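Side-chain contact in glycoside Hydrolase (Bacteroides uniformis, PDB 5TA0), which probably hydrolyses agarose-type galactans as a family 86 glycoside hydrolase, here binding a neoagaro-oligosaccharide: residues P250-Q255 with M304-Q309. Residues are numbered along the deposited sequence; the frame is centred on the assembly and turned at random.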
ATOM      1  N   PRO A 250       1.080   8.227  -8.473  1.00  6.90           N
ATOM      2  CA  PRO A 250      -0.159   8.013  -9.241  1.00  7.07           C
ATOM      3  C   PRO A 250      -1.113   9.156  -8.972  1.00  7.54           C
ATOM      4  O   PRO A 250      -1.774   9.177  -7.928  1.00  7.85           O
ATOM      5  CB  PRO A 250      -0.690   6.646  -8.714  1.00  7.22           C
ATOM      6  CG  PRO A 250      -0.141   6.560  -7.354  1.00  7.25           C
ATOM      7  CD  PRO A 250       1.188   7.286  -7.337  1.00  7.11           C
ATOM      8  N   ASP A 251      -1.114  10.134  -9.878  1.00  8.04           N
ATOM      9  CA  ASP A 251      -1.755  11.437  -9.698  1.00  8.50           C
ATOM     10  C   ASP A 251      -2.764  11.673 -10.822  1.00  8.19           C
ATOM     11  O   ASP A 251      -2.544  12.466 -11.748  1.00  8.92           O
ATOM     12  CB  ASP A 251      -0.687  12.539  -9.680  1.00  9.30           C
ATOM     13  CG  ASP A 251       0.264  12.449  -8.485  1.00 10.16           C
ATOM     14  OD1 ASP A 251      -0.016  11.711  -7.535  1.00 10.99           O
ATOM     15  OD2 ASP A 251       1.292  13.171  -8.481  1.00 12.09           O
ATOM     16  N   PHE A 252      -3.897  10.999 -10.740  1.00  8.05           N
ATOM     17  CA  PHE A 252      -4.731  10.777 -11.913  1.00  7.92           C
ATOM     18  C   PHE A 252      -5.449  12.023 -12.424  1.00  7.93           C
ATOM     19  O   PHE A 252      -5.712  12.143 -13.639  1.00  8.59           O
ATOM     20  CB  PHE A 252      -5.756   9.691 -11.607  1.00  7.66           C
ATOM     21  CG  PHE A 252      -5.162   8.327 -11.334  1.00  7.45           C
ATOM     22  CD1 PHE A 252      -3.843   8.000 -11.643  1.00  7.74           C
ATOM     23  CD2 PHE A 252      -5.977   7.360 -10.761  1.00  7.26           C
ATOM     24  CE1 PHE A 252      -3.371   6.729 -11.430  1.00  7.41           C
ATOM     25  CE2 PHE A 252      -5.490   6.091 -10.538  1.00  7.63           C
ATOM     26  CZ  PHE A 252      -4.187   5.777 -10.856  1.00  7.56           C
ATOM     27  N   GLU A 253      -5.752  12.940 -11.516  1.00  8.24           N
ATOM     28  CA  GLU A 253      -6.565  14.111 -11.840  1.00  8.76           C
ATOM     29  C   GLU A 253      -5.766  15.166 -12.578  1.00  9.32           C
ATOM     30  O   GLU A 253      -6.352  16.108 -13.140  1.00  9.80           O
ATOM     31  CB  GLU A 253      -7.205  14.703 -10.583  1.00  9.05           C
ATOM     32  CG  GLU A 253      -6.353  15.633  -9.750  1.00  9.44           C
ATOM     33  CD  GLU A 253      -5.268  14.965  -8.932  1.00  9.82           C
ATOM     34  OE1 GLU A 253      -5.077  13.730  -8.994  1.00  9.73           O
ATOM     35  OE2 GLU A 253      -4.594  15.680  -8.165  1.00 11.24           O
ATOM     36  N   LEU A 254      -4.458  15.088 -12.553  1.00  9.16           N
ATOM     37  CA  LEU A 254      -3.635  16.186 -13.126  1.00  9.68           C
ATOM     38  C   LEU A 254      -3.915  16.357 -14.613  1.00  9.98           C
ATOM     39  O   LEU A 254      -4.300  15.429 -15.321  1.00  9.89           O
ATOM     40  CB  LEU A 254      -2.150  15.949 -12.878  1.00 10.13           C
ATOM     41  CG  LEU A 254      -1.726  15.947 -11.406  1.00 10.65           C
ATOM     42  CD1 LEU A 254      -0.219  15.781 -11.319  1.00 10.57           C
ATOM     43  CD2 LEU A 254      -2.183  17.159 -10.621  1.00 11.50           C
ATOM     44  N   GLN A 255      -3.720  17.599 -15.063  1.00 10.32           N
ATOM     45  CA  GLN A 255      -4.079  18.025 -16.422  1.00 11.07           C
ATOM     46  C   GLN A 255      -5.517  17.648 -16.812  1.00 10.43           C
ATOM     47  O   GLN A 255      -5.777  17.115 -17.899  1.00  9.83           O
ATOM     48  CB  GLN A 255      -3.058  17.502 -17.427  1.00 11.99           C
ATOM     49  CG  GLN A 255      -1.672  18.125 -17.261  1.00 12.74           C
ATOM     50  CD  GLN A 255      -0.834  17.490 -16.171  1.00 13.24           C
ATOM     51  OE1 GLN A 255      -0.693  16.255 -16.131  1.00 14.10           O
ATOM     52  NE2 GLN A 255      -0.266  18.305 -15.305  1.00 14.47           N
ATOM     53  N   MET A 304      -7.351   4.326  -5.928  1.00  7.20           N
ATOM     54  CA  MET A 304      -7.556   2.859  -5.979  1.00  7.55           C
ATOM     55  C   MET A 304      -8.876   2.470  -6.646  1.00  7.45           C
ATOM     56  O   MET A 304      -8.906   1.547  -7.451  1.00  7.59           O
ATOM     57  CB  MET A 304      -7.416   2.262  -4.594  1.00  8.01           C
ATOM     58  CG  MET A 304      -6.018   2.374  -4.038  1.00  8.38           C
ATOM     59  SD  MET A 304      -5.735   1.531  -2.468  1.00  9.94           S
ATOM     60  CE  MET A 304      -6.616   2.621  -1.393  1.00 10.25           C
ATOM     61  N   ASP A 305      -9.937   3.225  -6.366  1.00  7.36           N
ATOM     62  CA  ASP A 305     -11.220   3.000  -7.062  1.00  7.36           C
ATOM     63  C   ASP A 305     -11.117   3.162  -8.576  1.00  7.19           C
ATOM     64  O   ASP A 305     -11.774   2.428  -9.316  1.00  7.24           O
ATOM     65  CB  ASP A 305     -12.335   3.921  -6.526  1.00  7.64           C
ATOM     66  CG  ASP A 305     -12.971   3.425  -5.218  1.00  8.15           C
ATOM     67  OD1 ASP A 305     -12.482   2.442  -4.620  1.00  8.23           O
ATOM     68  OD2 ASP A 305     -13.949   4.070  -4.774  1.00  8.43           O
ATOM     69  N   MET A 306     -10.310   4.103  -9.051  1.00  7.46           N
ATOM     70  CA  MET A 306     -10.207   4.318 -10.472  1.00  7.77           C
ATOM     71  C   MET A 306      -9.482   3.185 -11.181  1.00  7.35           C
ATOM     72  O   MET A 306      -9.906   2.726 -12.236  1.00  7.69           O
ATOM     73  CB  MET A 306      -9.520   5.660 -10.730  1.00  8.33           C
ATOM     74  CG  MET A 306      -9.741   6.175 -12.128  1.00  8.90           C
ATOM     75  SD  MET A 306      -9.500   7.963 -12.262  1.00  9.42           S
ATOM     76  CE  MET A 306     -10.290   8.268 -13.847  1.00  9.10           C
ATOM     77  N   ILE A 307      -8.401   2.696 -10.562  1.00  6.96           N
ATOM     78  CA  ILE A 307      -7.705   1.523 -11.107  1.00  7.15           C
ATOM     79  C   ILE A 307      -8.691   0.341 -11.191  1.00  6.97           C
ATOM     80  O   ILE A 307      -8.808  -0.314 -12.227  1.00  7.26           O
ATOM     81  CB  ILE A 307      -6.472   1.143 -10.279  1.00  7.54           C
ATOM     82  CG1 ILE A 307      -5.394   2.236 -10.377  1.00  7.80           C
ATOM     83  CG2 ILE A 307      -5.909  -0.176 -10.734  1.00  7.93           C
ATOM     84  CD1 ILE A 307      -4.243   2.013  -9.414  1.00  8.47           C
ATOM     85  N   GLU A 308      -9.418   0.081 -10.104  1.00  6.94           N
ATOM     86  CA  GLU A 308     -10.353  -1.054 -10.089  1.00  7.30           C
ATOM     87  C   GLU A 308     -11.474  -0.887 -11.108  1.00  6.95           C
ATOM     88  O   GLU A 308     -11.779  -1.833 -11.835  1.00  7.29           O
ATOM     89  CB  GLU A 308     -10.967  -1.215  -8.713  1.00  8.15           C
ATOM     90  CG  GLU A 308      -9.985  -1.670  -7.649  1.00  8.82           C
ATOM     91  CD  GLU A 308     -10.556  -1.639  -6.240  1.00  9.51           C
ATOM     92  OE1 GLU A 308      -9.756  -1.881  -5.287  1.00 10.36           O
ATOM     93  OE2 GLU A 308     -11.758  -1.322  -6.036  1.00 10.38           O
ATOM     94  N   GLN A 309     -12.081   0.303 -11.146  1.00  7.27           N
ATOM     95  CA  GLN A 309     -13.219   0.506 -12.043  1.00  7.12           C
ATOM     96  C   GLN A 309     -12.827   0.399 -13.510  1.00  6.93           C
ATOM     97  O   GLN A 309     -13.553  -0.222 -14.304  1.00  7.03           O
ATOM     98  CB  GLN A 309     -13.866   1.866 -11.778  1.00  7.46           C
ATOM     99  CG  GLN A 309     -14.975   2.274 -12.760  1.00  7.59           C
ATOM    100  CD  GLN A 309     -16.241   1.454 -12.607  1.00  8.25           C
ATOM    101  OE1 GLN A 309     -17.048   1.685 -11.715  1.00  9.10           O
ATOM    102  NE2 GLN A 309     -16.411   0.492 -13.481  1.00  8.61           N
TER
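F252 makes a Met-aromatic contact with M306 and an aliphatic-aromatic one with I307 on the (alpha/beta) barrel, where the loop following the parallel strand 242-247 packs against helix 298-315. F252 is the second residue of a type I beta turn from D251 to L254. CG of F252 stands anti to its carbonyl carbon (chi1 -64°), which sends the ring to the helix. Followed outward, CB of F252 first passes SD of M306 at 4.2 Å. At CD2 the approach tightens, with M306 SD and M306 CB both 3.9 Å away. CE2 lies near I307 CG1 and M306 CB, and CZ ends against I307 CG1 at 3.8 Å.

The evidence for a Met-aromatic pair is the sulfur lying 5.0 Å from the ring centroid of F252, 64° off the normal, neither over the face nor in the ring plane. M306 attains it with CG anti to its own backbone N (chi1 -162°) and an extended chain that runs past F252 in the opposite direction. Y535 and L536 of strand 523-538 pack on M306, and F603 of strand 602-609 on F252; both strands belong to one mixed sheet, which places the contact between barrel and sheet. A bound calcium ion lies about 4 Å from the F252 side chain. I307 crosses F252 at roughly a right angle, its CG1 meeting the ring at its rim and its CD1 4.0 Å from F252 CZ.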